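Local coordinates for cupin type-2 domain-containing protein (Burkholderia xenovorans, PDB 2O8Q) that is of unknown function but adopts a cupin-like fold and binds a nickel ion through three histidines, at residues A[57-68]-A[114-125]; A[70-79]-A[86-95]. All blocks are in the same frame, centred on the assembly; numbering follows the deposited sequence. Where two conformers were deposited one is given.

Interaction 1. Residues A[57-68]-A[114-125]; sequences TWHTHTVGFQLF and EIVSPAGFATSV. With NI (nickel (II) ion), chain C; EDO (1,2-ethanediol), chain F.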
loop_
_atom_site.group_PDB
_atom_site.type_symbol
_atom_site.label_atom_id
_atom_site.label_comp_id
_atom_site.label_asym_id
_atom_site.label_seq_id
_atom_site.Cartn_x
_atom_site.Cartn_y
_atom_site.Cartn_z
ATOM N N THR A 57 12.208 -22.228 -11.934
ATOM C CA THR A 57 11.613 -22.833 -10.762
ATOM C C THR A 57 10.336 -22.079 -10.383
ATOM O O THR A 57 10.408 -20.867 -10.202
ATOM C CB THR A 57 12.624 -22.722 -9.618
ATOM O OG1 THR A 57 13.853 -23.326 -10.068
ATOM C CG2 THR A 57 12.134 -23.451 -8.431
ATOM N N TRP A 58 9.198 -22.784 -10.344
ATOM C CA TRP A 58 7.945 -22.191 -9.871
ATOM C C TRP A 58 8.133 -21.678 -8.462
ATOM O O TRP A 58 8.665 -22.364 -7.590
ATOM C CB TRP A 58 6.820 -23.199 -9.910
ATOM C CG TRP A 58 6.336 -23.527 -11.283
ATOM C CD1 TRP A 58 6.630 -24.669 -12.006
ATOM C CD2 TRP A 58 5.412 -22.784 -12.103
ATOM N NE1 TRP A 58 5.990 -24.654 -13.220
ATOM C CE2 TRP A 58 5.201 -23.542 -13.290
ATOM C CE3 TRP A 58 4.710 -21.581 -11.944
ATOM C CZ2 TRP A 58 4.370 -23.104 -14.305
ATOM C CZ3 TRP A 58 3.868 -21.174 -12.931
ATOM C CH2 TRP A 58 3.726 -21.908 -14.111
ATOM N N HIS A 59 7.697 -20.447 -8.212
ATOM C CA HIS A 59 7.881 -19.840 -6.908
ATOM C C HIS A 59 6.827 -18.751 -6.709
ATOM O O HIS A 59 6.078 -18.407 -7.623
ATOM C CB HIS A 59 9.303 -19.240 -6.761
ATOM C CG HIS A 59 9.582 -18.111 -7.699
ATOM N ND1 HIS A 59 10.039 -18.323 -8.986
ATOM C CD2 HIS A 59 9.470 -16.771 -7.555
ATOM C CE1 HIS A 59 10.210 -17.153 -9.578
ATOM N NE2 HIS A 59 9.874 -16.192 -8.736
ATOM N N THR A 60 6.800 -18.217 -5.490
ATOM C CA THR A 60 5.957 -17.114 -5.098
ATOM C C THR A 60 6.775 -16.127 -4.262
ATOM O O THR A 60 7.788 -16.478 -3.666
ATOM C CB THR A 60 4.759 -17.576 -4.238
ATOM O OG1 THR A 60 5.249 -18.107 -2.984
ATOM C CG2 THR A 60 3.959 -18.664 -4.940
ATOM N N HIS A 61 6.282 -14.913 -4.211
ATOM C CA HIS A 61 6.852 -13.870 -3.355
ATOM C C HIS A 61 5.814 -13.361 -2.379
ATOM O O HIS A 61 4.654 -13.207 -2.750
ATOM C CB HIS A 61 7.379 -12.700 -4.175
ATOM C CG HIS A 61 8.289 -13.113 -5.285
ATOM N ND1 HIS A 61 9.541 -13.645 -5.069
ATOM C CD2 HIS A 61 8.110 -13.061 -6.621
ATOM C CE1 HIS A 61 10.088 -13.943 -6.246
ATOM N NE2 HIS A 61 9.234 -13.608 -7.206
ATOM N N THR A 62 6.254 -13.024 -1.165
ATOM C CA THR A 62 5.322 -12.492 -0.141
ATOM C C THR A 62 5.150 -10.980 -0.307
ATOM O O THR A 62 5.605 -10.182 0.504
ATOM C CB THR A 62 5.744 -12.887 1.324
ATOM O OG1 THR A 62 6.974 -12.209 1.696
ATOM C CG2 THR A 62 5.889 -14.306 1.460
ATOM N N VAL A 63 4.549 -10.576 -1.394
ATOM C CA VAL A 63 4.416 -9.199 -1.745
ATOM C C VAL A 63 2.962 -8.813 -1.764
ATOM O O VAL A 63 2.068 -9.697 -2.021
ATOM C CB VAL A 63 5.008 -8.907 -3.169
ATOM C CG1 VAL A 63 6.466 -9.074 -3.122
ATOM C CG2 VAL A 63 4.340 -9.722 -4.289
ATOM N N GLY A 64 2.695 -7.531 -1.490
ATOM C CA GLY A 64 1.416 -6.974 -1.797
ATOM C C GLY A 64 1.712 -6.690 -3.290
ATOM O O GLY A 64 1.743 -7.607 -4.151
ATOM N N PHE A 65 2.142 -5.494 -3.568
ATOM C CA PHE A 65 2.177 -4.935 -4.883
ATOM C C PHE A 65 3.445 -5.400 -5.587
ATOM O O PHE A 65 4.531 -5.378 -4.985
ATOM C CB PHE A 65 2.177 -3.405 -4.802
ATOM C CG PHE A 65 2.188 -2.749 -6.132
ATOM C CD1 PHE A 65 1.066 -2.835 -6.957
ATOM C CD2 PHE A 65 3.324 -2.125 -6.599
ATOM C CE1 PHE A 65 1.074 -2.286 -8.217
ATOM C CE2 PHE A 65 3.315 -1.558 -7.883
ATOM C CZ PHE A 65 2.206 -1.620 -8.652
ATOM N N GLN A 66 3.306 -5.813 -6.841
ATOM C CA GLN A 66 4.473 -6.130 -7.607
ATOM C C GLN A 66 4.273 -5.867 -9.118
ATOM O O GLN A 66 3.380 -6.415 -9.729
ATOM C CB GLN A 66 4.847 -7.613 -7.400
ATOM C CG GLN A 66 6.151 -7.981 -8.085
ATOM C CD GLN A 66 6.638 -9.362 -7.638
ATOM O OE1 GLN A 66 5.848 -10.317 -7.626
ATOM N NE2 GLN A 66 7.950 -9.455 -7.279
ATOM N N LEU A 67 5.139 -5.015 -9.680
ATOM C CA LEU A 67 5.054 -4.666 -11.101
ATOM C C LEU A 67 6.407 -4.677 -11.755
ATOM O O LEU A 67 7.368 -4.170 -11.169
ATOM C CB LEU A 67 4.505 -3.227 -11.253
ATOM C CG LEU A 67 4.277 -2.663 -12.662
ATOM C CD1 LEU A 67 3.258 -3.447 -13.507
ATOM C CD2 LEU A 67 3.839 -1.179 -12.575
ATOM N N PHE A 68 6.503 -5.242 -12.967
ATOM C CA PHE A 68 7.713 -5.181 -13.781
ATOM C C PHE A 68 7.418 -4.370 -15.034
ATOM O O PHE A 68 6.330 -4.509 -15.643
ATOM C CB PHE A 68 8.122 -6.583 -14.240
ATOM C CG PHE A 68 8.571 -7.434 -13.091
ATOM C CD1 PHE A 68 9.869 -7.343 -12.595
ATOM C CD2 PHE A 68 7.668 -8.192 -12.392
ATOM C CE1 PHE A 68 10.252 -8.068 -11.488
ATOM C CE2 PHE A 68 8.073 -8.902 -11.294
ATOM C CZ PHE A 68 9.338 -8.834 -10.833
ATOM N N GLU A 114 11.562 -3.151 -11.433
ATOM C CA GLU A 114 10.664 -3.839 -10.529
ATOM C C GLU A 114 10.272 -2.836 -9.445
ATOM O O GLU A 114 11.139 -2.202 -8.867
ATOM C CB GLU A 114 11.311 -5.059 -9.839
ATOM C CG GLU A 114 10.382 -5.803 -8.863
ATOM C CD GLU A 114 10.984 -7.051 -8.278
ATOM O OE1 GLU A 114 12.244 -7.189 -8.262
ATOM O OE2 GLU A 114 10.222 -7.933 -7.787
ATOM N N ILE A 115 8.958 -2.748 -9.182
ATOM C CA ILE A 115 8.383 -1.955 -8.098
ATOM C C ILE A 115 7.610 -2.937 -7.230
ATOM O O ILE A 115 6.772 -3.666 -7.729
ATOM C CB ILE A 115 7.464 -0.835 -8.598
ATOM C CG1 ILE A 115 8.117 -0.052 -9.741
ATOM C CG2 ILE A 115 7.008 0.026 -7.392
ATOM C CD1 ILE A 115 7.737 -0.511 -11.174
ATOM N N VAL A 116 7.851 -2.944 -5.918
ATOM C CA VAL A 116 7.319 -4.000 -5.065
ATOM C C VAL A 116 7.081 -3.466 -3.670
ATOM O O VAL A 116 7.838 -2.608 -3.195
ATOM C CB VAL A 116 8.370 -5.144 -4.970
ATOM C CG1 VAL A 116 9.586 -4.726 -4.037
ATOM C CG2 VAL A 116 7.785 -6.484 -4.469
ATOM N N SER A 117 6.050 -3.974 -3.005
ATOM C CA SER A 117 5.802 -3.698 -1.582
ATOM C C SER A 117 5.597 -5.061 -0.920
ATOM O O SER A 117 4.853 -5.890 -1.442
ATOM C CB SER A 117 4.557 -2.874 -1.394
ATOM O OG SER A 117 4.305 -2.733 0.008
ATOM N N PRO A 118 6.276 -5.356 0.210
ATOM C CA PRO A 118 7.302 -4.531 0.829
ATOM C C PRO A 118 8.640 -4.714 0.067
ATOM O O PRO A 118 8.778 -5.675 -0.721
ATOM C CB PRO A 118 7.457 -5.127 2.232
ATOM C CG PRO A 118 7.137 -6.612 2.014
ATOM C CD PRO A 118 6.076 -6.639 0.920
ATOM N N ALA A 119 9.658 -3.928 0.433
ATOM C CA ALA A 119 10.998 -4.115 -0.145
ATOM C C ALA A 119 11.554 -5.474 0.219
ATOM O O ALA A 119 12.175 -6.127 -0.654
ATOM C CB ALA A 119 11.947 -3.018 0.309
ATOM N N GLY A 120 11.357 -5.890 1.472
ATOM C CA GLY A 120 11.963 -7.124 2.010
ATOM C C GLY A 120 11.027 -8.309 1.972
ATOM O O GLY A 120 10.774 -8.950 2.973
ATOM N N PHE A 121 10.532 -8.643 0.780
ATOM C CA PHE A 121 9.691 -9.856 0.625
ATOM C C PHE A 121 10.482 -11.175 0.688
ATOM O O PHE A 121 11.710 -11.258 0.362
ATOM C CB PHE A 121 8.881 -9.757 -0.645
ATOM C CG PHE A 121 9.711 -9.632 -1.895
ATOM C CD1 PHE A 121 10.146 -8.413 -2.376
ATOM C CD2 PHE A 121 10.087 -10.777 -2.586
ATOM C CE1 PHE A 121 10.919 -8.334 -3.516
ATOM C CE2 PHE A 121 10.850 -10.686 -3.718
ATOM C CZ PHE A 121 11.264 -9.443 -4.188
ATOM N N ALA A 122 9.801 -12.232 1.118
ATOM C CA ALA A 122 10.377 -13.576 1.070
ATOM C C ALA A 122 9.979 -14.264 -0.269
ATOM O O ALA A 122 9.067 -13.831 -0.948
ATOM C CB ALA A 122 9.891 -14.418 2.273
ATOM N N THR A 123 10.743 -15.295 -0.641
ATOM C CA THR A 123 10.474 -16.075 -1.857
ATOM C C THR A 123 10.420 -17.536 -1.469
ATOM O O THR A 123 11.271 -18.010 -0.731
ATOM C CB THR A 123 11.586 -15.802 -2.890
ATOM O OG1 THR A 123 11.569 -14.410 -3.274
ATOM C CG2 THR A 123 11.392 -16.688 -4.134
ATOM N N SER A 124 9.380 -18.227 -1.917
ATOM C CA SER A 124 9.220 -19.639 -1.620
ATOM C C SER A 124 9.125 -20.445 -2.894
ATOM O O SER A 124 8.438 -20.053 -3.806
ATOM C CB SER A 124 7.965 -19.884 -0.761
ATOM O OG SER A 124 7.952 -19.020 0.377
ATOM N N VAL A 125 9.799 -21.593 -2.944
ATOM C CA VAL A 125 9.694 -22.482 -4.093
ATOM C C VAL A 125 8.354 -23.215 -3.966
ATOM O O VAL A 125 7.986 -23.617 -2.851
ATOM C CB VAL A 125 10.910 -23.459 -4.148
ATOM C CG1 VAL A 125 10.740 -24.465 -5.242
ATOM C CG2 VAL A 125 12.210 -22.672 -4.360
HETATM NI NI NI C . 9.581 -14.169 -9.181
HETATM C C1 EDO F . 1.723 -1.173 1.413
HETATM O O1 EDO F . 1.971 -2.225 2.390
HETATM C C2 EDO F . 0.739 -1.480 0.250
HETATM O O2 EDO F . 0.967 -2.640 -0.594
HETATM O O HOH W 1 6.250 -16.900 -0.873
HETATM O O HOH W 2 9.255 -12.127 -9.671
HETATM O O HOH W 3 11.689 -13.821 -8.938
HETATM O O HOH W 4 10.107 -14.485 -11.241
#
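Phe121 turns an edge of its ring toward the face of His61, in an offset edge-to-face pair with planes at 75° and centroids 5.2 Å apart. The His61 ring is fixed at two of its atoms: ND1 donates in the ring plane to Thr123 OG1 at 2.8 Å, and NE2 binds the nickel ion at 2.1 Å. His59 is held likewise, its ND1 giving a nearly straight bond (176°) to Thr57 O while NE2 takes the metal. Three waters and His101 complete an octahedral set of ligands, the three-histidine site familiar in cupins. The CG1 methyl of Val63 packs against Phe121 CG at 3.5 Å. Deeper in, Gln66 NE2 donates to Glu114 OE2 at 2.8 Å, amide and carboxylate nearly coplanar. Both chains reach this point because they are extended, Glu114 CG lying anti to the backbone N (chi1 180°); its other oxygen, OE1, bonds His44, and Phe68 CE1 and CZ lie against the carboxylate. Two antiparallel ladders, offset by two residues, carry the metal histidines with Thr123, and Gln66 and Phe68 with Glu114; Val63 and Phe121 lie in the loops between, where a classic beta bulge sets Gly64 and Phe65 against Ser117. Thr62 OG1 accepts from Ala122 N and bonds Thr62 of the second subunit. Strands 59-61 and 123-125 form a two-stranded sheet, while strands 66-72 and 111-116 lie centrally in the six-stranded sheet, between strands 92-94 and 42-48.

Interaction 2. Residues A[70-79]-A[86-95]; sequences VLRGWVEFEY and MLEAGGSAFQ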
loop_
_atom_site.group_PDB
_atom_site.type_symbol
_atom_site.label_atom_id
_atom_site.label_comp_id
_atom_site.label_asym_id
_atom_site.label_seq_id
_atom_site.Cartn_x
_atom_site.Cartn_y
_atom_site.Cartn_z
ATOM N N VAL A 70 9.611 -3.590 -18.557
ATOM C CA VAL A 70 10.825 -3.915 -19.305
ATOM C C VAL A 70 11.386 -2.690 -20.011
ATOM O O VAL A 70 10.709 -2.020 -20.794
ATOM C CB VAL A 70 10.596 -5.063 -20.299
ATOM C CG1 VAL A 70 11.920 -5.361 -21.036
ATOM C CG2 VAL A 70 10.076 -6.289 -19.560
ATOM N N LEU A 71 12.672 -2.409 -19.729
ATOM C CA LEU A 71 13.351 -1.216 -20.268
ATOM C C LEU A 71 14.166 -1.538 -21.530
ATOM O O LEU A 71 14.394 -0.676 -22.378
ATOM C CB LEU A 71 14.259 -0.630 -19.177
ATOM C CG LEU A 71 13.545 -0.186 -17.894
ATOM C CD1 LEU A 71 14.573 0.115 -16.792
ATOM C CD2 LEU A 71 12.620 1.007 -18.176
ATOM N N ARG A 72 14.674 -2.776 -21.612
ATOM C CA ARG A 72 15.572 -3.215 -22.703
ATOM C C ARG A 72 15.537 -4.729 -22.748
ATOM O O ARG A 72 15.377 -5.385 -21.740
ATOM C CB ARG A 72 17.000 -2.750 -22.428
ATOM C CG ARG A 72 17.974 -2.965 -23.586
ATOM C CD ARG A 72 19.426 -2.512 -23.222
ATOM N NE ARG A 72 19.931 -3.234 -22.038
ATOM C CZ ARG A 72 21.197 -3.614 -21.842
ATOM N NH1 ARG A 72 22.133 -3.357 -22.765
ATOM N NH2 ARG A 72 21.531 -4.273 -20.723
ATOM N N GLY A 73 15.639 -5.268 -23.957
ATOM C CA GLY A 73 15.720 -6.702 -24.121
ATOM C C GLY A 73 14.368 -7.336 -24.021
ATOM O O GLY A 73 13.332 -6.712 -24.310
ATOM N N TRP A 74 14.365 -8.618 -23.651
ATOM C CA TRP A 74 13.116 -9.339 -23.518
ATOM C C TRP A 74 13.231 -10.393 -22.439
ATOM O O TRP A 74 14.307 -10.797 -22.062
ATOM C CB TRP A 74 12.723 -9.965 -24.870
ATOM C CG TRP A 74 13.696 -10.972 -25.444
ATOM C CD1 TRP A 74 14.583 -10.756 -26.467
ATOM C CD2 TRP A 74 13.901 -12.352 -25.031
ATOM N NE1 TRP A 74 15.325 -11.890 -26.709
ATOM C CE2 TRP A 74 14.927 -12.880 -25.855
ATOM C CE3 TRP A 74 13.315 -13.194 -24.066
ATOM C CZ2 TRP A 74 15.394 -14.173 -25.707
ATOM C CZ3 TRP A 74 13.788 -14.484 -23.934
ATOM C CH2 TRP A 74 14.798 -14.953 -24.749
ATOM N N VAL A 75 12.092 -10.773 -21.883
ATOM C CA VAL A 75 12.063 -11.793 -20.839
ATOM C C VAL A 75 10.734 -12.536 -20.977
ATOM O O VAL A 75 9.703 -11.933 -21.292
ATOM C CB VAL A 75 12.172 -11.165 -19.437
ATOM C CG1 VAL A 75 11.086 -10.091 -19.192
ATOM C CG2 VAL A 75 12.169 -12.221 -18.345
ATOM N N GLU A 76 10.763 -13.863 -20.781
ATOM C CA GLU A 76 9.553 -14.701 -20.834
ATOM C C GLU A 76 9.307 -15.261 -19.430
ATOM O O GLU A 76 10.171 -15.916 -18.821
ATOM C CB GLU A 76 9.740 -15.838 -21.844
ATOM C CG GLU A 76 8.479 -16.627 -22.117
ATOM C CD GLU A 76 8.636 -17.675 -23.164
ATOM O OE1 GLU A 76 9.651 -18.397 -23.115
ATOM O OE2 GLU A 76 7.747 -17.773 -24.057
ATOM N N PHE A 77 8.092 -14.980 -18.942
ATOM C CA PHE A 77 7.602 -15.461 -17.672
ATOM C C PHE A 77 6.520 -16.488 -17.931
ATOM O O PHE A 77 6.000 -16.653 -19.057
ATOM C CB PHE A 77 6.946 -14.299 -16.924
ATOM C CG PHE A 77 7.912 -13.203 -16.506
ATOM C CD1 PHE A 77 9.038 -13.515 -15.781
ATOM C CD2 PHE A 77 7.631 -11.868 -16.770
ATOM C CE1 PHE A 77 9.923 -12.509 -15.366
ATOM C CE2 PHE A 77 8.483 -10.853 -16.319
ATOM C CZ PHE A 77 9.615 -11.164 -15.630
ATOM N N GLU A 78 6.197 -17.282 -16.916
ATOM C CA GLU A 78 5.070 -18.188 -16.981
ATOM C C GLU A 78 4.303 -18.052 -15.677
ATOM O O GLU A 78 4.897 -18.013 -14.609
ATOM C CB GLU A 78 5.482 -19.651 -17.209
ATOM C CG GLU A 78 4.313 -20.533 -17.521
ATOM C CD GLU A 78 4.668 -22.010 -17.664
ATOM O OE1 GLU A 78 5.876 -22.344 -17.632
ATOM O OE2 GLU A 78 3.727 -22.826 -17.823
ATOM N N TYR A 79 2.979 -17.992 -15.815
ATOM C CA TYR A 79 2.096 -17.773 -14.697
ATOM C C TYR A 79 1.116 -18.885 -14.543
ATOM O O TYR A 79 0.671 -19.457 -15.526
ATOM C CB TYR A 79 1.308 -16.469 -14.852
ATOM C CG TYR A 79 2.239 -15.302 -14.831
ATOM C CD1 TYR A 79 2.747 -14.745 -13.618
ATOM C CD2 TYR A 79 2.662 -14.695 -16.040
ATOM C CE1 TYR A 79 3.643 -13.739 -13.629
ATOM C CE2 TYR A 79 3.563 -13.682 -16.026
ATOM C CZ TYR A 79 4.020 -13.151 -14.820
ATOM O OH TYR A 79 4.920 -12.142 -14.808
HETATM N N MSE A 86 5.696 -13.456 -23.164
HETATM C CA MSE A 86 6.932 -12.868 -23.633
HETATM C C MSE A 86 6.859 -11.319 -23.617
HETATM O O MSE A 86 5.981 -10.742 -24.243
HETATM C CB MSE A 86 7.218 -13.359 -25.035
HETATM C CG MSE A 86 8.289 -12.593 -25.742
HETATM SE SE MSE A 86 10.023 -13.151 -25.086
HETATM C CE MSE A 86 10.139 -14.992 -25.733
ATOM N N LEU A 87 7.753 -10.657 -22.889
ATOM C CA LEU A 87 7.739 -9.224 -22.795
ATOM C C LEU A 87 8.978 -8.627 -23.452
ATOM O O LEU A 87 10.087 -9.085 -23.191
ATOM C CB LEU A 87 7.762 -8.773 -21.318
ATOM C CG LEU A 87 6.603 -9.093 -20.415
ATOM C CD1 LEU A 87 6.895 -8.490 -18.969
ATOM C CD2 LEU A 87 5.335 -8.527 -21.022
ATOM N N GLU A 88 8.793 -7.565 -24.229
ATOM C CA GLU A 88 9.902 -6.825 -24.814
ATOM C C GLU A 88 9.901 -5.433 -24.193
ATOM O O GLU A 88 9.035 -5.141 -23.348
ATOM C CB GLU A 88 9.706 -6.672 -26.327
ATOM C CG GLU A 88 9.585 -7.948 -27.105
ATOM C CD GLU A 88 9.383 -7.640 -28.583
ATOM O OE1 GLU A 88 10.400 -7.457 -29.263
ATOM O OE2 GLU A 88 8.222 -7.565 -29.032
ATOM N N ALA A 89 10.802 -4.556 -24.643
ATOM C CA ALA A 89 10.832 -3.183 -24.083
ATOM C C ALA A 89 9.432 -2.563 -24.163
ATOM O O ALA A 89 8.768 -2.658 -25.228
ATOM C CB ALA A 89 11.865 -2.298 -24.781
ATOM N N GLY A 90 9.010 -1.917 -23.067
ATOM C CA GLY A 90 7.713 -1.259 -23.014
ATOM C C GLY A 90 6.648 -2.170 -22.459
ATOM O O GLY A 90 5.566 -1.709 -22.192
ATOM N N GLY A 91 6.948 -3.469 -22.345
ATOM C CA GLY A 91 6.005 -4.433 -21.791
ATOM C C GLY A 91 5.988 -4.390 -20.276
ATOM O O GLY A 91 7.027 -4.119 -19.639
ATOM N N SER A 92 4.838 -4.702 -19.686
ATOM C CA SER A 92 4.705 -4.678 -18.240
ATOM C C SER A 92 3.949 -5.885 -17.772
ATOM O O SER A 92 3.097 -6.427 -18.503
ATOM C CB SER A 92 3.980 -3.416 -17.814
ATOM O OG SER A 92 2.696 -3.277 -18.398
ATOM N N ALA A 93 4.285 -6.337 -16.562
ATOM C CA ALA A 93 3.603 -7.446 -15.960
ATOM C C ALA A 93 3.301 -7.101 -14.516
ATOM O O ALA A 93 4.213 -6.909 -13.702
ATOM C CB ALA A 93 4.437 -8.738 -15.999
ATOM N N PHE A 94 2.014 -7.047 -14.197
ATOM C CA PHE A 94 1.541 -6.896 -12.824
ATOM C C PHE A 94 1.332 -8.322 -12.277
ATOM O O PHE A 94 0.579 -9.114 -12.864
ATOM C CB PHE A 94 0.233 -6.105 -12.768
ATOM C CG PHE A 94 -0.478 -6.214 -11.439
ATOM C CD1 PHE A 94 -0.011 -5.549 -10.310
ATOM C CD2 PHE A 94 -1.521 -7.083 -11.292
ATOM C CE1 PHE A 94 -0.643 -5.726 -9.091
ATOM C CE2 PHE A 94 -2.114 -7.234 -10.056
ATOM C CZ PHE A 94 -1.668 -6.558 -9.004
ATOM N N GLN A 95 2.022 -8.623 -11.154
ATOM C CA GLN A 95 1.991 -9.935 -10.552
ATOM C C GLN A 95 1.197 -9.838 -9.252
ATOM O O GLN A 95 1.648 -9.260 -8.286
ATOM C CB GLN A 95 3.362 -10.449 -10.250
ATOM C CG GLN A 95 4.183 -10.606 -11.507
ATOM C CD GLN A 95 5.490 -11.391 -11.310
ATOM O OE1 GLN A 95 5.964 -11.658 -10.145
ATOM N NE2 GLN A 95 6.091 -11.791 -12.436
HETATM O O HOH W 5 13.077 -5.211 -26.417
#
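The Trp74 indole meets the selenium of Met86, a selenomethionine, obliquely: SE lies 4.4 Å from the centroid of the six-membered ring, 48° off its normal, and comes closest to CE3 at 3.4 Å. Phe77 carries Val75 CG2 over one face, offset toward the rim, and Leu87 CD1 at its edge, 3.9 Å from CE2. Tyr79 has the Gln95 side-chain amide at its edge, the two planes 81° apart, and its OH touches Ala93 CB. Met86 is bent at chi2 (77°) and chi3, a fold that sets SE beside Trp74 while CE lies across Glu76, whose OE1 is in a salt bridge with Arg105. The backbone core is the antiparallel hairpin of strands 74-79 and 83-88, in which Val75 and Leu87 are a hydrogen-bonded pair; Leu87 N reaches Val75 O at 2.8 Å. This hairpin belongs to the three-stranded sheet of the cupin fold, with strand 101-106 on the other side of 74-79. From Glu88 to Gly91 a type II turn leads toward strand 92-94, and Val70 clasps it with two nearly straight bonds: Val70 N to Gly91 O at 2.9 Å, and Gly90 N to Val70 O at 2.8 Å. Val70 CG2 also packs on Leu87 CB, joining strand 66-72 to the hairpin. Water 5 donates to Gly73 O and accepts from Ala89 N, linking the loop after strand 66-72 to the turn.

How the interactions relate
From the N terminus, residues 57-68 supply two of the nickel ligands and then enter strand 66-72. That strand runs on into residues 70-79, the first half of interaction 2, and the chain turns back through 86-95 to close a short hairpin loop. His101, the third metal ligand, follows on strand 101-106, and only at 114-125 does interaction 1 close its much longer loop, so interaction 2 is enclosed by interaction 1. The two touch along strands 66-72 and 92-94, where probable hydrogen bonds join Phe68 O to Ala93 N and Gln66 O to Gln95 N. Together they tie the six-stranded sheet to both smaller sheets, and each reaches the third subunit.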